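Local coordinates for protein putative fimbrium tip subunit Fim1C (Bacteroides ovatus, PDB 4EPS) that probably forms part of the tip of a fimbrium, the kind of surface filament that mediates cell adhesion and biofilm formation, at residues 300-308 against 317-325; 346-354 against 497-505. All coordinates share one frame; numbering follows the deposited sequence.

Contact 1 (300-308 against 317-325); sequences VGNPMPSVL and YTATNDALL
Ser306 and Asp322 carry the polar side of this contact, with OD2 of the aspartate gripped twice by one residue. Ser306 OG donates to Asp322 OD2 at 2.6 Å, meeting the anti lone pair of that oxygen, turned away from OD1, while Ser306 N reaches the same Asp322 OD2 at 3.0 Å from one face of the carboxylate. With chi1 at 63°, the serine hydroxyl lies between its own N and carbonyl carbon, which brings OG and N to bear on one acceptor. The other oxygen, Asp322 OD1, takes the N-H of Leu325 at 3.0 Å, from the opposite face. Asp322 is thus the N-cap of helix 323-327 and at the same time holds the first turn of helix 305-308, which starts just after Met304; the two helix starts share one carboxylate. Three donors fix its rotation and would probably favour the ionised form. Pro305 CD lies 3.4 Å from both Asp322 OD1 and Asp322 OD2. A water bridges the carbonyls, donating to Ser306 O and to Tyr317 O.

The apolar side is built round selenomethionine Met304, whose extended chain crosses both leucines at about a right angle: CG meets Leu324 CG at 3.8 Å and SE meets Leu325 CD1 at 3.7 Å. Pro303 CG touches Leu324 CD2, and Pro305 CB packs on Tyr317 CB; the tyrosine ring leads away, and its hydroxyl is hydrogen-bonded to Glu378.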
ATOM      1  N   VAL A 300      -0.500  11.233 -13.010  1.00 20.07           N
ATOM      2  CA  VAL A 300      -0.144   9.834 -12.695  1.00 20.19           C
ATOM      3  C   VAL A 300      -0.773   8.909 -13.745  1.00 24.54           C
ATOM      4  O   VAL A 300      -1.973   8.998 -13.997  1.00 22.06           O
ATOM      5  CB  VAL A 300      -0.586   9.445 -11.247  1.00 23.23           C
ATOM      6  CG1 VAL A 300      -0.320   7.943 -10.954  1.00 22.80           C
ATOM      7  CG2 VAL A 300       0.113  10.328 -10.210  1.00 22.60           C
ATOM      8  N   GLY A 301       0.038   8.041 -14.327  1.00 22.77           N
ATOM      9  CA  GLY A 301      -0.437   7.100 -15.333  1.00 23.66           C
ATOM     10  C   GLY A 301       0.578   6.930 -16.436  1.00 27.78           C
ATOM     11  O   GLY A 301       1.678   7.498 -16.372  1.00 27.01           O
ATOM     12  N   ASN A 302       0.228   6.144 -17.454  1.00 23.85           N
ATOM     13  CA  ASN A 302       1.134   5.917 -18.580  1.00 23.83           C
ATOM     14  C   ASN A 302       0.889   7.073 -19.568  1.00 25.84           C
ATOM     15  O   ASN A 302      -0.221   7.144 -20.103  1.00 24.44           O
ATOM     16  CB  ASN A 302       0.871   4.522 -19.204  1.00 25.59           C
ATOM     17  CG  ASN A 302       1.798   4.162 -20.336  1.00 36.76           C
ATOM     18  OD1 ASN A 302       2.278   5.025 -21.059  1.00 32.89           O
ATOM     19  ND2 ASN A 302       2.039   2.866 -20.551  1.00 27.42           N
ATOM     20  N   PRO A 303       1.884   7.961 -19.839  1.00 24.09           N
ATOM     21  CA  PRO A 303       1.610   9.123 -20.714  1.00 23.09           C
ATOM     22  C   PRO A 303       1.925   8.902 -22.193  1.00 28.47           C
ATOM     23  O   PRO A 303       1.953   9.878 -22.962  1.00 27.80           O
ATOM     24  CB  PRO A 303       2.525  10.196 -20.139  1.00 23.82           C
ATOM     25  CG  PRO A 303       3.748   9.402 -19.671  1.00 29.24           C
ATOM     26  CD  PRO A 303       3.255   8.025 -19.280  1.00 25.36           C
HETATM   27  N   MSE A 304       2.209   7.646 -22.590  1.00 24.72           N
HETATM   28  CA  MSE A 304       2.508   7.382 -23.995  0.50 24.69           C
HETATM   29  C   MSE A 304       1.257   7.593 -24.837  1.00 27.13           C
HETATM   30  O   MSE A 304       0.179   7.103 -24.480  1.00 27.63           O
HETATM   31  CB  MSE A 304       3.094   5.985 -24.183  0.50 26.77           C
HETATM   32  CG  MSE A 304       4.541   5.941 -23.800  0.50 33.23           C
HETATM   33 SE   MSE A 304       5.070   4.192 -23.262  0.38 40.56          SE
HETATM   34  CE  MSE A 304       6.717   4.658 -22.423  0.50 36.36           C
ATOM     35  N   PRO A 305       1.364   8.369 -25.946  1.00 24.53           N
ATOM     36  CA  PRO A 305       0.154   8.647 -26.746  1.00 24.71           C
ATOM     37  C   PRO A 305      -0.468   7.383 -27.383  1.00 28.94           C
ATOM     38  O   PRO A 305      -1.696   7.306 -27.508  1.00 28.24           O
ATOM     39  CB  PRO A 305       0.639   9.646 -27.809  1.00 26.45           C
ATOM     40  CG  PRO A 305       2.094   9.480 -27.889  1.00 30.15           C
ATOM     41  CD  PRO A 305       2.556   9.043 -26.519  1.00 25.70           C
ATOM     42  N   SER A 306       0.347   6.376 -27.728  1.00 27.66           N
ATOM     43  CA  SER A 306      -0.208   5.139 -28.320  1.00 28.49           C
ATOM     44  C   SER A 306      -0.980   4.312 -27.263  1.00 34.76           C
ATOM     45  O   SER A 306      -1.735   3.410 -27.621  1.00 35.18           O
ATOM     46  CB  SER A 306       0.885   4.298 -28.977  1.00 28.20           C
ATOM     47  OG  SER A 306       1.858   3.854 -28.048  1.00 32.70           O
ATOM     48  N   VAL A 307      -0.793   4.626 -25.972  1.00 29.80           N
ATOM     49  CA  VAL A 307      -1.510   3.986 -24.868  1.00 28.71           C
ATOM     50  C   VAL A 307      -2.733   4.876 -24.536  1.00 32.68           C
ATOM     51  O   VAL A 307      -3.883   4.422 -24.631  1.00 31.98           O
ATOM     52  CB  VAL A 307      -0.578   3.714 -23.637  1.00 31.20           C
ATOM     53  CG1 VAL A 307      -1.371   3.171 -22.445  1.00 30.55           C
ATOM     54  CG2 VAL A 307       0.545   2.738 -24.006  1.00 31.12           C
ATOM     55  N   LEU A 308      -2.490   6.167 -24.202  1.00 27.81           N
ATOM     56  CA  LEU A 308      -3.587   7.093 -23.892  1.00 27.66           C
ATOM     57  C   LEU A 308      -4.663   7.152 -24.947  1.00 30.29           C
ATOM     58  O   LEU A 308      -5.843   7.230 -24.615  1.00 29.87           O
ATOM     59  CB  LEU A 308      -3.047   8.539 -23.712  1.00 27.59           C
ATOM     60  CG  LEU A 308      -2.345   8.874 -22.408  1.00 31.92           C
ATOM     61  CD1 LEU A 308      -1.660  10.260 -22.519  1.00 31.95           C
ATOM     62  CD2 LEU A 308      -3.340   8.881 -21.242  1.00 34.88           C
ATOM     63  N   TYR A 317      -2.403   7.543 -33.223  1.00 31.85           N
ATOM     64  CA  TYR A 317      -1.211   7.279 -32.416  1.00 30.90           C
ATOM     65  C   TYR A 317      -1.033   5.775 -32.234  1.00 35.67           C
ATOM     66  O   TYR A 317      -1.911   5.104 -31.690  1.00 35.32           O
ATOM     67  CB  TYR A 317      -1.311   8.023 -31.059  1.00 29.53           C
ATOM     68  CG  TYR A 317      -1.642   9.483 -31.283  1.00 29.61           C
ATOM     69  CD1 TYR A 317      -0.721  10.345 -31.879  1.00 30.96           C
ATOM     70  CD2 TYR A 317      -2.913   9.980 -31.000  1.00 29.33           C
ATOM     71  CE1 TYR A 317      -1.059  11.661 -32.197  1.00 30.91           C
ATOM     72  CE2 TYR A 317      -3.254  11.301 -31.291  1.00 29.99           C
ATOM     73  CZ  TYR A 317      -2.324  12.136 -31.898  1.00 34.01           C
ATOM     74  OH  TYR A 317      -2.649  13.428 -32.232  1.00 28.81           O
ATOM     75  N   THR A 318       0.064   5.252 -32.781  1.00 34.31           N
ATOM     76  CA  THR A 318       0.409   3.825 -32.773  1.00 34.80           C
ATOM     77  C   THR A 318       1.823   3.672 -32.287  1.00 39.86           C
ATOM     78  O   THR A 318       2.522   4.679 -32.163  1.00 39.07           O
ATOM     79  CB  THR A 318       0.270   3.204 -34.202  1.00 40.07           C
ATOM     80  OG1 THR A 318       1.301   3.740 -35.027  1.00 39.16           O
ATOM     81  CG2 THR A 318      -1.090   3.448 -34.843  1.00 38.91           C
ATOM     82  N   ALA A 319       2.299   2.418 -32.085  1.00 38.19           N
ATOM     83  CA  ALA A 319       3.676   2.200 -31.638  1.00 38.14           C
ATOM     84  C   ALA A 319       4.664   2.704 -32.678  1.00 39.94           C
ATOM     85  O   ALA A 319       5.743   3.145 -32.310  1.00 40.11           O
ATOM     86  CB  ALA A 319       3.916   0.718 -31.346  1.00 39.55           C
ATOM     87  N   THR A 320       4.280   2.692 -33.974  1.00 36.58           N
ATOM     88  CA  THR A 320       5.158   3.143 -35.065  1.00 36.20           C
ATOM     89  C   THR A 320       5.527   4.635 -34.925  1.00 37.67           C
ATOM     90  O   THR A 320       6.683   4.988 -35.146  1.00 36.02           O
ATOM     91  CB  THR A 320       4.506   2.863 -36.433  1.00 47.59           C
ATOM     92  OG1 THR A 320       4.056   1.505 -36.471  1.00 49.19           O
ATOM     93  CG2 THR A 320       5.451   3.133 -37.594  1.00 45.49           C
ATOM     94  N   ASN A 321       4.556   5.506 -34.579  1.00 33.76           N
ATOM     95  CA  ASN A 321       4.872   6.931 -34.483  1.00 33.10           C
ATOM     96  C   ASN A 321       4.930   7.446 -33.012  1.00 36.14           C
ATOM     97  O   ASN A 321       4.724   8.638 -32.799  1.00 32.92           O
ATOM     98  CB  ASN A 321       3.881   7.763 -35.328  1.00 31.16           C
ATOM     99  CG  ASN A 321       2.427   7.676 -34.932  1.00 39.49           C
ATOM    100  OD1 ASN A 321       2.040   6.996 -33.982  1.00 35.81           O
ATOM    101  ND2 ASN A 321       1.581   8.392 -35.651  1.00 36.20           N
ATOM    102  N   ASP A 322       5.213   6.556 -32.022  1.00 32.52           N
ATOM    103  CA  ASP A 322       5.305   6.927 -30.596  1.00 30.86           C
ATOM    104  C   ASP A 322       6.786   7.004 -30.168  1.00 32.87           C
ATOM    105  O   ASP A 322       7.379   6.007 -29.750  1.00 31.79           O
ATOM    106  CB  ASP A 322       4.502   5.959 -29.692  1.00 32.03           C
ATOM    107  CG  ASP A 322       4.271   6.438 -28.247  1.00 34.48           C
ATOM    108  OD1 ASP A 322       5.101   7.231 -27.732  1.00 30.88           O
ATOM    109  OD2 ASP A 322       3.332   5.922 -27.591  1.00 35.70           O
ATOM    110  N   ALA A 323       7.360   8.211 -30.245  1.00 29.72           N
ATOM    111  CA  ALA A 323       8.758   8.498 -29.905  1.00 30.15           C
ATOM    112  C   ALA A 323       9.061   8.247 -28.428  1.00 32.81           C
ATOM    113  O   ALA A 323      10.170   7.823 -28.104  1.00 32.32           O
ATOM    114  CB  ALA A 323       9.098   9.939 -30.260  1.00 31.23           C
ATOM    115  N   LEU A 324       8.086   8.521 -27.532  1.00 28.43           N
ATOM    116  CA  LEU A 324       8.250   8.303 -26.097  1.00 26.76           C
ATOM    117  C   LEU A 324       8.379   6.802 -25.794  1.00 30.58           C
ATOM    118  O   LEU A 324       9.253   6.420 -25.017  1.00 29.72           O
ATOM    119  CB  LEU A 324       7.054   8.927 -25.326  1.00 25.87           C
ATOM    120  CG  LEU A 324       7.019   8.762 -23.789  1.00 29.17           C
ATOM    121  CD1 LEU A 324       8.333   9.175 -23.136  1.00 29.37           C
ATOM    122  CD2 LEU A 324       5.856   9.581 -23.180  1.00 30.02           C
ATOM    123  N   LEU A 325       7.497   5.970 -26.375  1.00 30.48           N
ATOM    124  CA  LEU A 325       7.529   4.509 -26.191  1.00 31.69           C
ATOM    125  C   LEU A 325       8.848   3.950 -26.725  1.00 36.17           C
ATOM    126  O   LEU A 325       9.472   3.102 -26.087  1.00 34.99           O
ATOM    127  CB  LEU A 325       6.330   3.851 -26.916  1.00 32.60           C
ATOM    128  CG  LEU A 325       6.284   2.302 -27.002  1.00 37.80           C
ATOM    129  CD1 LEU A 325       6.262   1.653 -25.606  1.00 38.53           C
ATOM    130  CD2 LEU A 325       5.061   1.841 -27.776  1.00 38.25           C
TER
HETATM  131  O   HOH W   1      -2.444   2.994 -30.278  1.00 36.17           O

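Contact 2 (346-354 against 497-505); sequences FSPALTQSI and VKTNTYTYR
The type I turn from Val497 to Asn500, which links strand 490-497 of a three-stranded antiparallel sheet to strand 502-509 of a six-stranded one, is met here by the loop leading from strand 342-344 to helix 354-359. The carbonyl oxygen of Lys498 takes two backbone donors: Phe346 N lies 2.9 Å from Lys498 O, nearly in line with the C=O bond, and Ser347 N approaches Lys498 O at 3.3 Å from above the carbonyl plane.

With CG opposite the carbonyl carbon (chi1 -74°) and the chain extended beyond it, the lysine side chain runs along the loop. Its CD lies 3.4 Å from Ser347 OG, and NZ comes to 3.6 Å from Leu350 CD1, the leucine crossing the lysine at about a right angle. A water accepts from Lys498 NZ and donates to Ser347 OG, whose own proton goes to Pro348 O. The ammonium group has stronger partners beyond the loop, a salt bridge to Glu474 and a hydrogen bond to Asn477 O. Because Glu474 also accepts from Ile354 N, its carboxylate ties the lysine to the start of helix 354-359, where Ser353 is the N-cap.

The remaining contacts are van der Waals ones. Thr499 CG2 rests 3.7 Å from Ala349 N. On strand 502-509, the Tyr504 side chain crosses that of Phe346 at about a right angle, bringing Tyr504 OH to 3.3 Å from Phe346 CA and 3.7 Å from Phe346 CD1. That hydroxyl bonds Lys345 O, and the tyrosine ring stacks on Tyr412.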
ATOM      1  N   PHE A 346      10.678  32.213 -27.272  1.00 26.67           N
ATOM      2  CA  PHE A 346      10.716  30.791 -27.587  1.00 25.28           C
ATOM      3  C   PHE A 346      11.692  30.528 -28.700  1.00 31.09           C
ATOM      4  O   PHE A 346      12.553  29.660 -28.578  1.00 29.86           O
ATOM      5  CB  PHE A 346       9.310  30.265 -27.956  1.00 26.65           C
ATOM      6  CG  PHE A 346       9.253  28.761 -28.098  1.00 27.77           C
ATOM      7  CD1 PHE A 346       8.971  27.954 -27.006  1.00 30.46           C
ATOM      8  CD2 PHE A 346       9.457  28.155 -29.334  1.00 30.65           C
ATOM      9  CE1 PHE A 346       8.921  26.562 -27.142  1.00 31.61           C
ATOM     10  CE2 PHE A 346       9.451  26.763 -29.455  1.00 33.34           C
ATOM     11  CZ  PHE A 346       9.179  25.983 -28.364  1.00 30.74           C
ATOM     12  N   SER A 347      11.524  31.240 -29.817  1.00 29.56           N
ATOM     13  CA  SER A 347      12.367  31.078 -30.994  1.00 30.21           C
ATOM     14  C   SER A 347      12.242  32.301 -31.863  1.00 36.14           C
ATOM     15  O   SER A 347      11.320  33.097 -31.647  1.00 35.66           O
ATOM     16  CB  SER A 347      11.937  29.838 -31.784  1.00 33.43           C
ATOM     17  OG  SER A 347      10.790  30.087 -32.580  1.00 36.27           O
ATOM     18  N   PRO A 348      13.077  32.473 -32.908  1.00 34.82           N
ATOM     19  CA  PRO A 348      12.796  33.570 -33.842  1.00 35.56           C
ATOM     20  C   PRO A 348      11.546  33.222 -34.668  1.00 39.84           C
ATOM     21  O   PRO A 348      11.137  32.058 -34.686  1.00 36.67           O
ATOM     22  CB  PRO A 348      14.055  33.638 -34.718  1.00 38.24           C
ATOM     23  CG  PRO A 348      14.733  32.350 -34.582  1.00 42.14           C
ATOM     24  CD  PRO A 348      14.204  31.628 -33.369  1.00 36.90           C
ATOM     25  N   ALA A 349      10.929  34.212 -35.326  1.00 39.64           N
ATOM     26  CA  ALA A 349       9.809  33.942 -36.246  1.00 40.43           C
ATOM     27  C   ALA A 349      10.402  33.226 -37.457  1.00 43.99           C
ATOM     28  O   ALA A 349      11.507  33.574 -37.874  1.00 44.18           O
ATOM     29  CB  ALA A 349       9.132  35.242 -36.654  1.00 42.31           C
ATOM     30  N   LEU A 350       9.758  32.162 -37.944  1.00 38.53           N
ATOM     31  CA  LEU A 350      10.322  31.378 -39.049  1.00 37.16           C
ATOM     32  C   LEU A 350       9.635  31.697 -40.361  1.00 42.66           C
ATOM     33  O   LEU A 350       8.486  32.126 -40.354  1.00 41.79           O
ATOM     34  CB  LEU A 350      10.178  29.875 -38.760  1.00 35.84           C
ATOM     35  CG  LEU A 350      10.767  29.325 -37.438  1.00 38.98           C
ATOM     36  CD1 LEU A 350      10.412  27.865 -37.271  1.00 38.43           C
ATOM     37  CD2 LEU A 350      12.300  29.473 -37.402  1.00 40.51           C
ATOM     38  N   THR A 351      10.321  31.446 -41.488  1.00 41.34           N
ATOM     39  CA  THR A 351       9.730  31.618 -42.818  1.00 42.69           C
ATOM     40  C   THR A 351       8.869  30.382 -43.070  1.00 45.03           C
ATOM     41  O   THR A 351       7.703  30.495 -43.432  1.00 45.85           O
ATOM     42  CB  THR A 351      10.836  31.814 -43.882  1.00 57.20           C
ATOM     43  OG1 THR A 351      11.587  32.986 -43.568  1.00 60.37           O
ATOM     44  CG2 THR A 351      10.277  31.921 -45.285  1.00 55.74           C
ATOM     45  N   GLN A 352       9.458  29.206 -42.861  1.00 39.16           N
ATOM     46  CA  GLN A 352       8.791  27.925 -42.984  1.00 38.23           C
ATOM     47  C   GLN A 352       8.598  27.358 -41.562  1.00 39.38           C
ATOM     48  O   GLN A 352       9.570  27.237 -40.809  1.00 37.20           O
ATOM     49  CB  GLN A 352       9.622  27.004 -43.882  1.00 40.13           C
ATOM     50  CG  GLN A 352       9.188  25.551 -43.882  1.00 45.95           C
ATOM     51  CD  GLN A 352      10.237  24.654 -44.487  1.00 56.79           C
ATOM     52  OE1 GLN A 352      11.373  24.551 -43.997  1.00 49.18           O
ATOM     53  NE2 GLN A 352       9.843  23.917 -45.509  1.00 50.12           N
ATOM     54  N   SER A 353       7.342  27.027 -41.190  1.00 35.40           N
ATOM     55  CA  SER A 353       7.056  26.467 -39.858  1.00 33.18           C
ATOM     56  C   SER A 353       7.766  25.138 -39.667  1.00 36.23           C
ATOM     57  O   SER A 353       8.158  24.504 -40.648  1.00 35.76           O
ATOM     58  CB  SER A 353       5.552  26.274 -39.666  1.00 33.57           C
ATOM     59  OG  SER A 353       5.047  25.278 -40.544  1.00 36.93           O
ATOM     60  N   ILE A 354       7.907  24.695 -38.413  1.00 32.46           N
ATOM     61  CA  ILE A 354       8.506  23.389 -38.123  1.00 31.82           C
ATOM     62  C   ILE A 354       7.609  22.303 -38.745  1.00 33.64           C
ATOM     63  O   ILE A 354       8.110  21.325 -39.283  1.00 33.22           O
ATOM     64  CB  ILE A 354       8.692  23.212 -36.593  1.00 33.91           C
ATOM     65  CG1 ILE A 354       9.733  24.234 -36.074  1.00 35.39           C
ATOM     66  CG2 ILE A 354       9.126  21.770 -36.251  1.00 34.37           C
ATOM     67  CD1 ILE A 354       9.420  24.749 -34.771  1.00 49.89           C
ATOM     68  N   VAL A 497       3.028  34.449 -30.247  1.00 25.32           N
ATOM     69  CA  VAL A 497       4.085  34.917 -31.181  1.00 25.78           C
ATOM     70  C   VAL A 497       5.421  34.466 -30.596  1.00 29.76           C
ATOM     71  O   VAL A 497       5.677  34.751 -29.436  1.00 28.47           O
ATOM     72  CB  VAL A 497       4.031  36.450 -31.413  1.00 29.92           C
ATOM     73  CG1 VAL A 497       5.084  36.884 -32.438  1.00 30.49           C
ATOM     74  CG2 VAL A 497       2.621  36.893 -31.849  1.00 29.67           C
ATOM     75  N   LYS A 498       6.209  33.697 -31.362  1.00 28.30           N
ATOM     76  CA  LYS A 498       7.451  33.032 -30.929  1.00 28.24           C
ATOM     77  C   LYS A 498       8.480  33.998 -30.308  1.00 33.02           C
ATOM     78  O   LYS A 498       9.272  33.574 -29.467  1.00 30.94           O
ATOM     79  CB  LYS A 498       8.072  32.285 -32.109  1.00 29.12           C
ATOM     80  CG  LYS A 498       7.305  31.011 -32.463  1.00 31.44           C
ATOM     81  CD  LYS A 498       7.695  30.462 -33.838  1.00 29.82           C
ATOM     82  CE  LYS A 498       6.832  29.282 -34.206  1.00 33.78           C
ATOM     83  NZ  LYS A 498       7.388  28.523 -35.356  1.00 33.19           N
ATOM     84  N   THR A 499       8.426  35.287 -30.705  1.00 30.01           N
ATOM     85  CA  THR A 499       9.315  36.369 -30.263  1.00 30.54           C
ATOM     86  C   THR A 499       8.714  37.148 -29.074  1.00 34.22           C
ATOM     87  O   THR A 499       9.375  38.041 -28.537  1.00 34.55           O
ATOM     88  CB  THR A 499       9.629  37.297 -31.444  1.00 32.95           C
ATOM     89  OG1 THR A 499       8.386  37.800 -31.935  1.00 33.85           O
ATOM     90  CG2 THR A 499      10.378  36.582 -32.549  1.00 33.36           C
ATOM     91  N   ASN A 500       7.492  36.782 -28.622  1.00 29.37           N
ATOM     92  CA  ASN A 500       6.916  37.386 -27.421  1.00 28.56           C
ATOM     93  C   ASN A 500       7.570  36.752 -26.179  1.00 30.21           C
ATOM     94  O   ASN A 500       8.375  35.843 -26.321  1.00 29.37           O
ATOM     95  CB  ASN A 500       5.393  37.234 -27.389  1.00 29.12           C
ATOM     96  CG  ASN A 500       4.671  38.288 -28.179  1.00 40.28           C
ATOM     97  OD1 ASN A 500       5.278  39.167 -28.767  1.00 35.29           O
ATOM     98  ND2 ASN A 500       3.369  38.222 -28.203  1.00 31.26           N
ATOM     99  N   THR A 501       7.237  37.235 -24.980  1.00 28.64           N
ATOM    100  CA  THR A 501       7.780  36.709 -23.726  1.00 28.50           C
ATOM    101  C   THR A 501       6.665  36.078 -22.919  1.00 30.30           C
ATOM    102  O   THR A 501       5.723  36.775 -22.544  1.00 30.82           O
ATOM    103  CB  THR A 501       8.482  37.836 -22.928  1.00 37.46           C
ATOM    104  OG1 THR A 501       9.587  38.319 -23.690  1.00 36.31           O
ATOM    105  CG2 THR A 501       8.987  37.359 -21.561  1.00 33.77           C
ATOM    106  N   TYR A 502       6.769  34.765 -22.655  1.00 24.39           N
ATOM    107  CA  TYR A 502       5.795  34.058 -21.822  1.00 22.60           C
ATOM    108  C   TYR A 502       6.550  33.197 -20.785  1.00 24.28           C
ATOM    109  O   TYR A 502       7.783  33.194 -20.756  1.00 24.23           O
ATOM    110  CB  TYR A 502       4.805  33.218 -22.651  1.00 23.23           C
ATOM    111  CG  TYR A 502       4.059  33.996 -23.715  1.00 24.85           C
ATOM    112  CD1 TYR A 502       3.080  34.935 -23.373  1.00 26.53           C
ATOM    113  CD2 TYR A 502       4.350  33.824 -25.061  1.00 26.11           C
ATOM    114  CE1 TYR A 502       2.368  35.631 -24.359  1.00 28.22           C
ATOM    115  CE2 TYR A 502       3.664  34.534 -26.054  1.00 27.52           C
ATOM    116  CZ  TYR A 502       2.694  35.452 -25.695  1.00 33.15           C
ATOM    117  OH  TYR A 502       2.048  36.148 -26.696  1.00 38.69           O
ATOM    118  N   THR A 503       5.804  32.471 -19.952  1.00 20.60           N
ATOM    119  CA  THR A 503       6.387  31.702 -18.848  1.00 19.75           C
ATOM    120  C   THR A 503       6.677  30.280 -19.236  1.00 24.35           C
ATOM    121  O   THR A 503       5.845  29.604 -19.856  1.00 22.56           O
ATOM    122  CB  THR A 503       5.446  31.740 -17.629  1.00 23.96           C
ATOM    123  OG1 THR A 503       5.249  33.106 -17.284  1.00 23.92           O
ATOM    124  CG2 THR A 503       6.024  31.008 -16.411  1.00 21.62           C
ATOM    125  N   TYR A 504       7.845  29.814 -18.809  1.00 22.51           N
ATOM    126  CA  TYR A 504       8.245  28.423 -18.956  1.00 21.75           C
ATOM    127  C   TYR A 504       8.023  27.607 -17.689  1.00 24.33           C
ATOM    128  O   TYR A 504       8.405  28.029 -16.598  1.00 22.88           O
ATOM    129  CB  TYR A 504       9.753  28.341 -19.256  1.00 22.68           C
ATOM    130  CG  TYR A 504      10.123  28.661 -20.682  1.00 24.76           C
ATOM    131  CD1 TYR A 504      10.081  27.681 -21.667  1.00 27.08           C
ATOM    132  CD2 TYR A 504      10.597  29.926 -21.033  1.00 25.52           C
ATOM    133  CE1 TYR A 504      10.464  27.956 -22.976  1.00 28.04           C
ATOM    134  CE2 TYR A 504      10.971  30.216 -22.343  1.00 27.03           C
ATOM    135  CZ  TYR A 504      10.920  29.222 -23.306  1.00 28.84           C
ATOM    136  OH  TYR A 504      11.291  29.481 -24.593  1.00 28.75           O
ATOM    137  N   ARG A 505       7.500  26.407 -17.866  1.00 20.27           N
ATOM    138  CA  ARG A 505       7.505  25.299 -16.899  1.00 20.87           C
ATOM    139  C   ARG A 505       7.932  24.077 -17.710  1.00 25.44           C
ATOM    140  O   ARG A 505       7.470  23.926 -18.841  1.00 27.41           O
ATOM    141  CB  ARG A 505       6.134  25.077 -16.236  1.00 21.04           C
ATOM    142  CG  ARG A 505       5.794  26.078 -15.137  1.00 23.65           C
ATOM    143  CD  ARG A 505       6.486  25.716 -13.821  1.00 23.83           C
ATOM    144  NE  ARG A 505       6.229  26.754 -12.823  1.00 25.04           N
ATOM    145  CZ  ARG A 505       6.577  26.675 -11.547  1.00 29.19           C
ATOM    146  NH1 ARG A 505       7.213  25.599 -11.087  1.00 21.68           N
ATOM    147  NH2 ARG A 505       6.337  27.687 -10.728  1.00 23.87           N
TER
HETATM  148  O   HOH W   2       9.667  27.772 -33.826  1.00 36.71           O

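Both contacts belong to the part of the chain built round the six-stranded antiparallel sheet, and they follow one another in sequence without touching: their centres are 26 Å apart, their nearest atoms about 13 Å. Contact 1 is the more buried and local, joining two short helices in the connection from strand 293-300 to its neighbour 334-338. Contact 2 is only partly buried and joins segments 143 residues apart, at the side of that sheet where 342-344 is the outermost strand and 502-509 its neighbour. In contact 1 a side-chain carboxylate collects the donors, whereas in contact 2 a backbone carbonyl does so and the lysine finds its counterion outside both segments.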